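Side-chain contacts in NAD(P)H-flavin oxidoreductase (Staphylococcus epidermidis ATCC 12228, PDB 3GBH), which probably transfers electrons from NAD(P)H through a bound flavin mononucleotide, as an oxidoreductase of the nitroreductase family: residues Glu33-Ile38 with Ser82-Ile87; Glu37-Ala42 with Trp54-Val59; Gln149-Ala154 with Leu187-Gly192. All coordinates share one frame; numbering follows the deposited sequence.

Interaction 1: residues Glu33-Ile38 with Ser82-Ile87; sequences EEMDEI and SSAMLI
M35, a selenomethionine on helix 32-42, lays the end of its side chain over A84 and L86, two alternate residues of strand 84-91 that turn their side chains to the same side of the sheet. Two approaches define the contact: the CE methyl of M35 lies 3.9 Å from CB of A84, and SE of M35 lies 4.4 Å from CD2 of L86. The methyl therefore sits against the small alanine, while the selenium, standing in for the sulfur of the methionine in the sequence, lies beside one branch of the leucine.

The M35 chain leaves the helix with CG opposite the backbone N (chi1 -175°), then bends at both chi2 (68°) and chi3 (76°). This double bend turns the terminal methyl to A84 while SE stays beside L86, and the span is long: the CA atoms of M35 and A84, the nearest pair across the contact, are 9.6 Å apart. M35 alone bridges helix and strand here, and the two segments bury 106 Å² between them.

At its start the strand carries a classic beta bulge, with S83 and A84 both opposite I191 of strand 183-192. I191 also touches both M35 and A84, and F212 of the second subunit packs on M35. Other faces of the helix carry polar partners: E34 forms a salt bridge with R7 and a hydrogen bond to H157, whereas D36 forms a salt bridge with R210 of the second subunit.

No hydrogen bond or salt bridge crosses between the two segments, and all three touching residues are buried. The chemistry implies that helix and strand are held together here by dispersion and exclusion of water, with a bent, flexible chain of the thioether type fitted against an alanine and a leucine methyl.

Interaction 2: residues Glu37-Ala42 with Trp54-Val59; sequences EIITKA and WRIAVV
A chi1 of -67° directs the two branches of I39 to different strand residues: CG1 lies beside the backbone N and CG2 opposite it, and a nearly extended chi2 carries CD1 outward. One residue of helix 32-42 thereby meets two of strand 54-59. CG2 of I39 comes within 3.9 Å of CD1 of I56, the two side chains sliding past each other in opposite directions. CD1 of I39 meets CG2 of V58 differently, tip to tip, 4.1 Å away.

Both strand partners turn to the helix from alternate positions, and the CA atoms of I39 and I56 are 8.9 Å apart. The three touching residues are buried and apolar; the two segments together bury 133 Å², with no hydrogen bond between them.

Polar work is done within the strand segment, where R55 bends back on the chain. NH1 of R55 donates to the carbonyl O of W54 over 2.8 Å with an N-H...O angle of 153°, approaching from above the carbonyl plane, 56° out of it. NH1 also bonds Q52 O, and NH2 forms a salt bridge with D91, so three partners hold the guanidinium group: W54 O, Q52 O and D91 of strand 84-91.

Strand 54-59 is outermost in the sheet of its own chain and pairs antiparallel with strand 84-91. I56, A57 and V58 also join a parallel ladder with a strand of the second subunit, while helix 132-156 flanks helix 32-42 through A42 and L150; I39 thus packs helix 32-42 on a strand that continues the sheet into the second subunit.

Interaction 3: residues Gln149-Ala154 with Leu187-Gly192; sequences QLMLTA and LAIAIG
Apolar packing makes up everything that passes between M151 and A154 of helix 132-156 and I189 and I191 of strand 183-192. CG of M151 sits in the fork of I189, 4.0 Å from both CG2 and CD1 of that residue, and the two side chains cross obliquely. The M151 bond to CB does not aim straight at the strand; chi1 of -66° swings CG nearer to it. One helical turn on, CB of A154 meets CD1 of I191 at 3.7 Å. Here the isoleucine spans the gap, its extended CG1-CD1 arm reaching a methyl that barely rises from the helix. The CA atoms stand 8.1 Å (M151, I189) and 7.8 Å (A154, I191) apart, so the two backbones keep an even spacing. In all, the two segments bury 223 Å², part of it from L150, which also faces the strand.

Hydrogen bonding stays inside the helix. The carbonyl O of Q149 accepts twice, from T153 N at 3.0 Å and from T153 OG1 at 2.9 Å, which reach it from opposite faces of the carbonyl plane. The hydroxyl of this buried threonine is thus satisfied by its own helix. The side chain of Q149 faces another helix, where NE2 bonds the carbonyl O of K41.

M151 further touches T161 and P163 of strand 160-164, and P163 lines the FMN pocket; the M151 side chain is about 6 Å from a bound FMN. L145 of the second subunit packs on M151 as well. A long helix laid on the central antiparallel sheet, next to flavin and subunit interface, is the pattern of the nitroreductase fold.

How the interactions relate
The three contacts form one continuous core, their centres only 7 to 9 Å apart. Interactions 1 and 2 start from the same helix, 32-42; their helix segments overlap at E37 and I38, neither of which touches a strand segment. Interaction 3 comes later in the chain and brings in helix 132-156. Their strands lie side by side in the antiparallel sheet in the order 54-59, 84-91, 183-192, laced by probable backbone hydrogen bonds such as M85 N to V59 O (2.9 Å) and L86 O to I189 N (2.7 Å). The helices also meet, K41 CB lying 3.8 Å from T153 CG2. All three contacts reach the second subunit, so this helix-on-sheet core is continuous with that interface.

Interaction 1: residues Glu33-Ile38 with Ser82-Ile87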
loop_
_atom_site.group_PDB
_atom_site.type_symbol
_atom_site.label_atom_id
_atom_site.label_comp_id
_atom_site.label_asym_id
_atom_site.label_seq_id
_atom_site.Cartn_x
_atom_site.Cartn_y
_atom_site.Cartn_z
ATOM N N GLU B 33 35.007 -16.574 -7.774
ATOM C CA GLU B 33 33.649 -17.081 -8.049
ATOM C C GLU B 33 32.650 -16.034 -7.611
ATOM O O GLU B 33 31.694 -15.722 -8.306
ATOM C CB GLU B 33 33.409 -18.438 -7.320
ATOM C CG GLU B 33 32.201 -19.291 -7.824
ATOM C CD GLU B 33 32.025 -20.654 -7.057
ATOM O OE1 GLU B 33 32.998 -21.127 -6.401
ATOM O OE2 GLU B 33 30.911 -21.258 -7.132
ATOM N N GLU B 34 32.914 -15.436 -6.462
ATOM C CA GLU B 34 32.041 -14.448 -5.919
ATOM C C GLU B 34 32.103 -13.114 -6.687
ATOM O O GLU B 34 31.065 -12.546 -7.012
ATOM C CB GLU B 34 32.404 -14.250 -4.466
ATOM C CG GLU B 34 31.454 -13.396 -3.775
ATOM C CD GLU B 34 30.479 -14.119 -2.918
ATOM O OE1 GLU B 34 30.095 -15.277 -3.205
ATOM O OE2 GLU B 34 30.072 -13.488 -1.942
HETATM N N MSE B 35 33.306 -12.606 -6.975
HETATM C CA MSE B 35 33.419 -11.393 -7.803
HETATM C C MSE B 35 32.722 -11.562 -9.160
HETATM O O MSE B 35 32.094 -10.628 -9.682
HETATM C CB MSE B 35 34.896 -11.071 -8.048
HETATM C CG MSE B 35 35.111 -9.748 -8.792
HETATM SE SE MSE B 35 34.600 -8.222 -7.696
HETATM C CE MSE B 35 36.126 -8.186 -6.513
ATOM N N ASP B 36 32.879 -12.742 -9.752
ATOM C CA ASP B 36 32.228 -13.044 -11.020
ATOM C C ASP B 36 30.688 -13.090 -10.914
ATOM O O ASP B 36 30.008 -12.641 -11.819
ATOM C CB ASP B 36 32.781 -14.334 -11.613
ATOM C CG ASP B 36 34.126 -14.125 -12.304
ATOM O OD1 ASP B 36 34.607 -12.972 -12.345
ATOM O OD2 ASP B 36 34.695 -15.117 -12.777
ATOM N N GLU B 37 30.154 -13.625 -9.812
ATOM C CA GLU B 37 28.709 -13.581 -9.554
ATOM C C GLU B 37 28.217 -12.152 -9.468
ATOM O O GLU B 37 27.225 -11.777 -10.100
ATOM C CB GLU B 37 28.344 -14.287 -8.244
ATOM C CG GLU B 37 28.415 -15.766 -8.280
ATOM C CD GLU B 37 28.106 -16.403 -6.897
ATOM O OE1 GLU B 37 27.486 -15.702 -6.057
ATOM O OE2 GLU B 37 28.474 -17.580 -6.653
ATOM N N ILE B 38 28.934 -11.336 -8.699
ATOM C CA ILE B 38 28.642 -9.916 -8.597
ATOM C C ILE B 38 28.639 -9.218 -9.954
ATOM O O ILE B 38 27.709 -8.500 -10.283
ATOM C CB ILE B 38 29.627 -9.225 -7.621
ATOM C CG1 ILE B 38 29.383 -9.730 -6.183
ATOM C CG2 ILE B 38 29.515 -7.717 -7.722
ATOM C CD1 ILE B 38 30.516 -9.341 -5.178
ATOM N N SER B 82 41.200 -2.037 0.218
ATOM C CA SER B 82 40.168 -2.723 -0.552
ATOM C C SER B 82 40.567 -4.124 -1.031
ATOM O O SER B 82 41.759 -4.410 -1.314
ATOM C CB SER B 82 39.772 -1.881 -1.777
ATOM O OG SER B 82 40.839 -1.754 -2.694
ATOM N N SER B 83 39.573 -4.995 -1.144
ATOM C CA SER B 83 39.815 -6.292 -1.768
ATOM C C SER B 83 40.170 -6.087 -3.239
ATOM O O SER B 83 40.984 -6.809 -3.789
ATOM C CB SER B 83 38.594 -7.190 -1.630
ATOM O OG SER B 83 38.416 -7.556 -0.273
ATOM N N ALA B 84 39.516 -5.103 -3.867
ATOM C CA ALA B 84 39.821 -4.732 -5.230
ATOM C C ALA B 84 39.408 -3.282 -5.424
ATOM O O ALA B 84 38.441 -2.818 -4.787
ATOM C CB ALA B 84 39.041 -5.659 -6.237
HETATM N N MSE B 85 40.123 -2.583 -6.309
HETATM C CA MSE B 85 39.647 -1.308 -6.852
HETATM C C MSE B 85 39.155 -1.552 -8.271
HETATM O O MSE B 85 39.947 -1.838 -9.177
HETATM C CB MSE B 85 40.765 -0.279 -6.865
HETATM C CG MSE B 85 40.348 1.087 -7.416
HETATM SE SE MSE B 85 39.014 1.998 -6.326
HETATM C CE MSE B 85 40.199 2.621 -4.937
ATOM N N LEU B 86 37.851 -1.435 -8.460
ATOM C CA LEU B 86 37.239 -1.605 -9.763
ATOM C C LEU B 86 37.363 -0.274 -10.480
ATOM O O LEU B 86 36.992 0.737 -9.918
ATOM C CB LEU B 86 35.770 -1.989 -9.621
ATOM C CG LEU B 86 35.430 -3.150 -8.677
ATOM C CD1 LEU B 86 33.946 -3.497 -8.750
ATOM C CD2 LEU B 86 36.272 -4.368 -8.985
ATOM N N ILE B 87 37.926 -0.264 -11.682
ATOM C CA ILE B 87 37.918 0.946 -12.503
ATOM C C ILE B 87 37.093 0.643 -13.743
ATOM O O ILE B 87 37.432 -0.255 -14.511
ATOM C CB ILE B 87 39.317 1.401 -12.877
ATOM C CG1 ILE B 87 40.218 1.450 -11.627
ATOM C CG2 ILE B 87 39.279 2.784 -13.565
ATOM C CD1 ILE B 87 41.702 1.792 -11.926
#

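Interaction 2: residues Glu37-Ala42 with Trp54-Val59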
loop_
_atom_site.group_PDB
_atom_site.type_symbol
_atom_site.label_atom_id
_atom_site.label_comp_id
_atom_site.label_asym_id
_atom_site.label_seq_id
_atom_site.Cartn_x
_atom_site.Cartn_y
_atom_site.Cartn_z
ATOM N N GLU B 37 30.154 -13.625 -9.812
ATOM C CA GLU B 37 28.709 -13.581 -9.554
ATOM C C GLU B 37 28.217 -12.152 -9.468
ATOM O O GLU B 37 27.225 -11.777 -10.100
ATOM C CB GLU B 37 28.344 -14.287 -8.244
ATOM C CG GLU B 37 28.415 -15.766 -8.280
ATOM C CD GLU B 37 28.106 -16.403 -6.897
ATOM O OE1 GLU B 37 27.486 -15.702 -6.057
ATOM O OE2 GLU B 37 28.474 -17.580 -6.653
ATOM N N ILE B 38 28.934 -11.336 -8.699
ATOM C CA ILE B 38 28.642 -9.916 -8.597
ATOM C C ILE B 38 28.639 -9.218 -9.954
ATOM O O ILE B 38 27.709 -8.500 -10.283
ATOM C CB ILE B 38 29.627 -9.225 -7.621
ATOM C CG1 ILE B 38 29.383 -9.730 -6.183
ATOM C CG2 ILE B 38 29.515 -7.717 -7.722
ATOM C CD1 ILE B 38 30.516 -9.341 -5.178
ATOM N N ILE B 39 29.667 -9.427 -10.759
ATOM C CA ILE B 39 29.729 -8.775 -12.077
ATOM C C ILE B 39 28.672 -9.331 -13.044
ATOM O O ILE B 39 28.066 -8.592 -13.821
ATOM C CB ILE B 39 31.142 -8.885 -12.666
ATOM C CG1 ILE B 39 32.115 -8.057 -11.803
ATOM C CG2 ILE B 39 31.178 -8.381 -14.139
ATOM C CD1 ILE B 39 33.595 -8.380 -12.079
ATOM N N THR B 40 28.440 -10.632 -13.007
ATOM C CA THR B 40 27.397 -11.219 -13.828
ATOM C C THR B 40 26.032 -10.506 -13.577
ATOM O O THR B 40 25.373 -10.099 -14.527
ATOM C CB THR B 40 27.294 -12.729 -13.579
ATOM O OG1 THR B 40 28.529 -13.362 -13.949
ATOM C CG2 THR B 40 26.130 -13.373 -14.384
ATOM N N LYS B 41 25.631 -10.352 -12.311
ATOM C CA LYS B 41 24.394 -9.633 -11.957
ATOM C C LYS B 41 24.388 -8.182 -12.332
ATOM O O LYS B 41 23.383 -7.657 -12.761
ATOM C CB LYS B 41 24.131 -9.720 -10.460
ATOM C CG LYS B 41 23.720 -11.047 -10.014
ATOM C CD LYS B 41 22.222 -11.253 -10.224
ATOM C CE LYS B 41 21.837 -12.724 -10.037
ATOM N NZ LYS B 41 20.843 -13.122 -11.078
ATOM N N ALA B 42 25.504 -7.505 -12.131
ATOM C CA ALA B 42 25.595 -6.097 -12.433
ATOM C C ALA B 42 25.379 -5.820 -13.923
ATOM O O ALA B 42 24.739 -4.829 -14.303
ATOM C CB ALA B 42 26.951 -5.562 -11.984
ATOM N N TRP B 54 30.511 -1.072 -21.144
ATOM C CA TRP B 54 31.288 -1.017 -19.918
ATOM C C TRP B 54 32.420 -2.019 -19.966
ATOM O O TRP B 54 32.252 -3.133 -20.473
ATOM C CB TRP B 54 30.432 -1.306 -18.696
ATOM C CG TRP B 54 29.414 -2.394 -18.894
ATOM C CD1 TRP B 54 29.654 -3.722 -19.048
ATOM C CD2 TRP B 54 27.991 -2.226 -18.994
ATOM N NE1 TRP B 54 28.469 -4.403 -19.196
ATOM C CE2 TRP B 54 27.434 -3.503 -19.181
ATOM C CE3 TRP B 54 27.140 -1.122 -18.927
ATOM C CZ2 TRP B 54 26.067 -3.704 -19.314
ATOM C CZ3 TRP B 54 25.782 -1.315 -19.061
ATOM C CH2 TRP B 54 25.253 -2.583 -19.241
ATOM N N ARG B 55 33.565 -1.621 -19.399
ATOM C CA ARG B 55 34.744 -2.492 -19.298
ATOM C C ARG B 55 35.321 -2.334 -17.898
ATOM O O ARG B 55 35.676 -1.232 -17.498
ATOM C CB ARG B 55 35.787 -2.077 -20.326
ATOM C CG ARG B 55 35.268 -2.064 -21.778
ATOM C CD ARG B 55 34.885 -3.442 -22.331
ATOM N NE ARG B 55 34.452 -3.298 -23.718
ATOM C CZ ARG B 55 33.190 -3.293 -24.131
ATOM N NH1 ARG B 55 32.175 -3.475 -23.292
ATOM N NH2 ARG B 55 32.941 -3.110 -25.414
ATOM N N ILE B 56 35.433 -3.430 -17.165
ATOM C CA ILE B 56 35.822 -3.390 -15.745
ATOM C C ILE B 56 37.263 -3.905 -15.556
ATOM O O ILE B 56 37.547 -5.072 -15.824
ATOM C CB ILE B 56 34.871 -4.230 -14.877
ATOM C CG1 ILE B 56 33.407 -3.805 -15.112
ATOM C CG2 ILE B 56 35.286 -4.088 -13.364
ATOM C CD1 ILE B 56 32.376 -4.686 -14.396
ATOM N N ALA B 57 38.163 -3.022 -15.104
ATOM C CA ALA B 57 39.498 -3.415 -14.644
ATOM C C ALA B 57 39.393 -3.687 -13.140
ATOM O O ALA B 57 39.148 -2.763 -12.362
ATOM C CB ALA B 57 40.544 -2.303 -14.938
ATOM N N VAL B 58 39.533 -4.957 -12.742
ATOM C CA VAL B 58 39.425 -5.349 -11.336
ATOM C C VAL B 58 40.858 -5.342 -10.805
ATOM O O VAL B 58 41.602 -6.332 -10.959
ATOM C CB VAL B 58 38.793 -6.746 -11.198
ATOM C CG1 VAL B 58 38.639 -7.128 -9.735
ATOM C CG2 VAL B 58 37.432 -6.835 -11.976
ATOM N N VAL B 59 41.263 -4.205 -10.230
ATOM C CA VAL B 59 42.614 -4.056 -9.717
ATOM C C VAL B 59 42.732 -4.689 -8.339
ATOM O O VAL B 59 42.270 -4.144 -7.356
ATOM C CB VAL B 59 43.048 -2.574 -9.659
ATOM C CG1 VAL B 59 44.481 -2.461 -9.121
ATOM C CG2 VAL B 59 42.920 -1.952 -11.049
#

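Interaction 3: residues Gln149-Ala154 with Leu187-Gly192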
loop_
_atom_site.group_PDB
_atom_site.type_symbol
_atom_site.label_atom_id
_atom_site.label_comp_id
_atom_site.label_asym_id
_atom_site.label_seq_id
_atom_site.Cartn_x
_atom_site.Cartn_y
_atom_site.Cartn_z
ATOM N N GLN B 149 24.004 -0.965 -9.993
ATOM C CA GLN B 149 23.592 -2.322 -9.777
ATOM C C GLN B 149 24.749 -3.169 -9.203
ATOM O O GLN B 149 24.516 -4.028 -8.367
ATOM C CB GLN B 149 22.980 -2.898 -11.049
ATOM C CG GLN B 149 22.332 -4.238 -10.892
ATOM C CD GLN B 149 21.294 -4.499 -11.971
ATOM O OE1 GLN B 149 20.298 -3.801 -12.061
ATOM N NE2 GLN B 149 21.533 -5.521 -12.793
ATOM N N LEU B 150 25.994 -2.900 -9.602
ATOM C CA LEU B 150 27.154 -3.599 -9.003
ATOM C C LEU B 150 27.276 -3.310 -7.499
ATOM O O LEU B 150 27.490 -4.218 -6.697
ATOM C CB LEU B 150 28.440 -3.182 -9.719
ATOM C CG LEU B 150 29.656 -4.074 -9.506
ATOM C CD1 LEU B 150 30.584 -3.928 -10.721
ATOM C CD2 LEU B 150 30.338 -3.773 -8.173
HETATM N N MSE B 151 27.108 -2.050 -7.116
HETATM C CA MSE B 151 27.193 -1.674 -5.698
HETATM C C MSE B 151 26.092 -2.301 -4.847
HETATM O O MSE B 151 26.347 -2.756 -3.727
HETATM C CB MSE B 151 27.212 -0.156 -5.555
HETATM C CG MSE B 151 28.466 0.491 -6.132
HETATM SE SE MSE B 151 28.582 2.370 -5.600
HETATM C CE MSE B 151 27.596 3.129 -7.120
ATOM N N LEU B 152 24.880 -2.380 -5.393
ATOM C CA LEU B 152 23.778 -3.025 -4.686
ATOM C C LEU B 152 24.021 -4.525 -4.540
ATOM O O LEU B 152 23.873 -5.093 -3.453
ATOM C CB LEU B 152 22.423 -2.730 -5.370
ATOM C CG LEU B 152 22.038 -1.249 -5.259
ATOM C CD1 LEU B 152 20.883 -0.871 -6.203
ATOM C CD2 LEU B 152 21.710 -0.889 -3.845
ATOM N N THR B 153 24.434 -5.163 -5.624
ATOM C CA THR B 153 24.710 -6.612 -5.599
ATOM C C THR B 153 25.854 -6.932 -4.661
ATOM O O THR B 153 25.800 -7.904 -3.913
ATOM C CB THR B 153 25.014 -7.190 -7.017
ATOM O OG1 THR B 153 23.935 -6.846 -7.886
ATOM C CG2 THR B 153 25.129 -8.735 -6.934
ATOM N N ALA B 154 26.890 -6.092 -4.676
ATOM C CA ALA B 154 28.010 -6.278 -3.745
ATOM C C ALA B 154 27.485 -6.266 -2.304
ATOM O O ALA B 154 27.804 -7.164 -1.476
ATOM C CB ALA B 154 29.078 -5.182 -3.967
ATOM N N LEU B 187 34.103 5.808 -13.690
ATOM C CA LEU B 187 34.281 5.926 -12.255
ATOM C C LEU B 187 34.971 4.696 -11.734
ATOM O O LEU B 187 35.049 3.705 -12.455
ATOM C CB LEU B 187 32.939 6.091 -11.551
ATOM C CG LEU B 187 32.082 4.897 -11.261
ATOM C CD1 LEU B 187 30.964 5.268 -10.198
ATOM C CD2 LEU B 187 31.488 4.369 -12.545
ATOM N N ALA B 188 35.494 4.793 -10.509
ATOM C CA ALA B 188 36.099 3.656 -9.822
ATOM C C ALA B 188 35.191 3.230 -8.674
ATOM O O ALA B 188 34.362 4.025 -8.220
ATOM C CB ALA B 188 37.460 4.011 -9.317
ATOM N N ILE B 189 35.323 1.979 -8.221
ATOM C CA ILE B 189 34.548 1.481 -7.089
ATOM C C ILE B 189 35.442 0.630 -6.204
ATOM O O ILE B 189 35.878 -0.432 -6.645
ATOM C CB ILE B 189 33.328 0.637 -7.540
ATOM C CG1 ILE B 189 32.461 1.380 -8.576
ATOM C CG2 ILE B 189 32.460 0.225 -6.318
ATOM C CD1 ILE B 189 31.241 0.598 -9.042
ATOM N N ALA B 190 35.748 1.094 -4.983
ATOM C CA ALA B 190 36.467 0.252 -4.026
ATOM C C ALA B 190 35.481 -0.779 -3.520
ATOM O O ALA B 190 34.343 -0.435 -3.230
ATOM C CB ALA B 190 37.043 1.083 -2.804
ATOM N N ILE B 191 35.923 -2.025 -3.372
ATOM C CA ILE B 191 35.044 -3.075 -2.866
ATOM C C ILE B 191 35.829 -3.947 -1.888
ATOM O O ILE B 191 37.013 -4.190 -2.070
ATOM C CB ILE B 191 34.441 -3.902 -4.036
ATOM C CG1 ILE B 191 33.430 -4.944 -3.521
ATOM C CG2 ILE B 191 35.546 -4.596 -4.868
ATOM C CD1 ILE B 191 32.671 -5.646 -4.665
ATOM N N GLY B 192 35.166 -4.357 -0.820
ATOM C CA GLY B 192 35.783 -5.220 0.159
ATOM C C GLY B 192 34.840 -5.444 1.305
ATOM O O GLY B 192 33.653 -5.073 1.236
#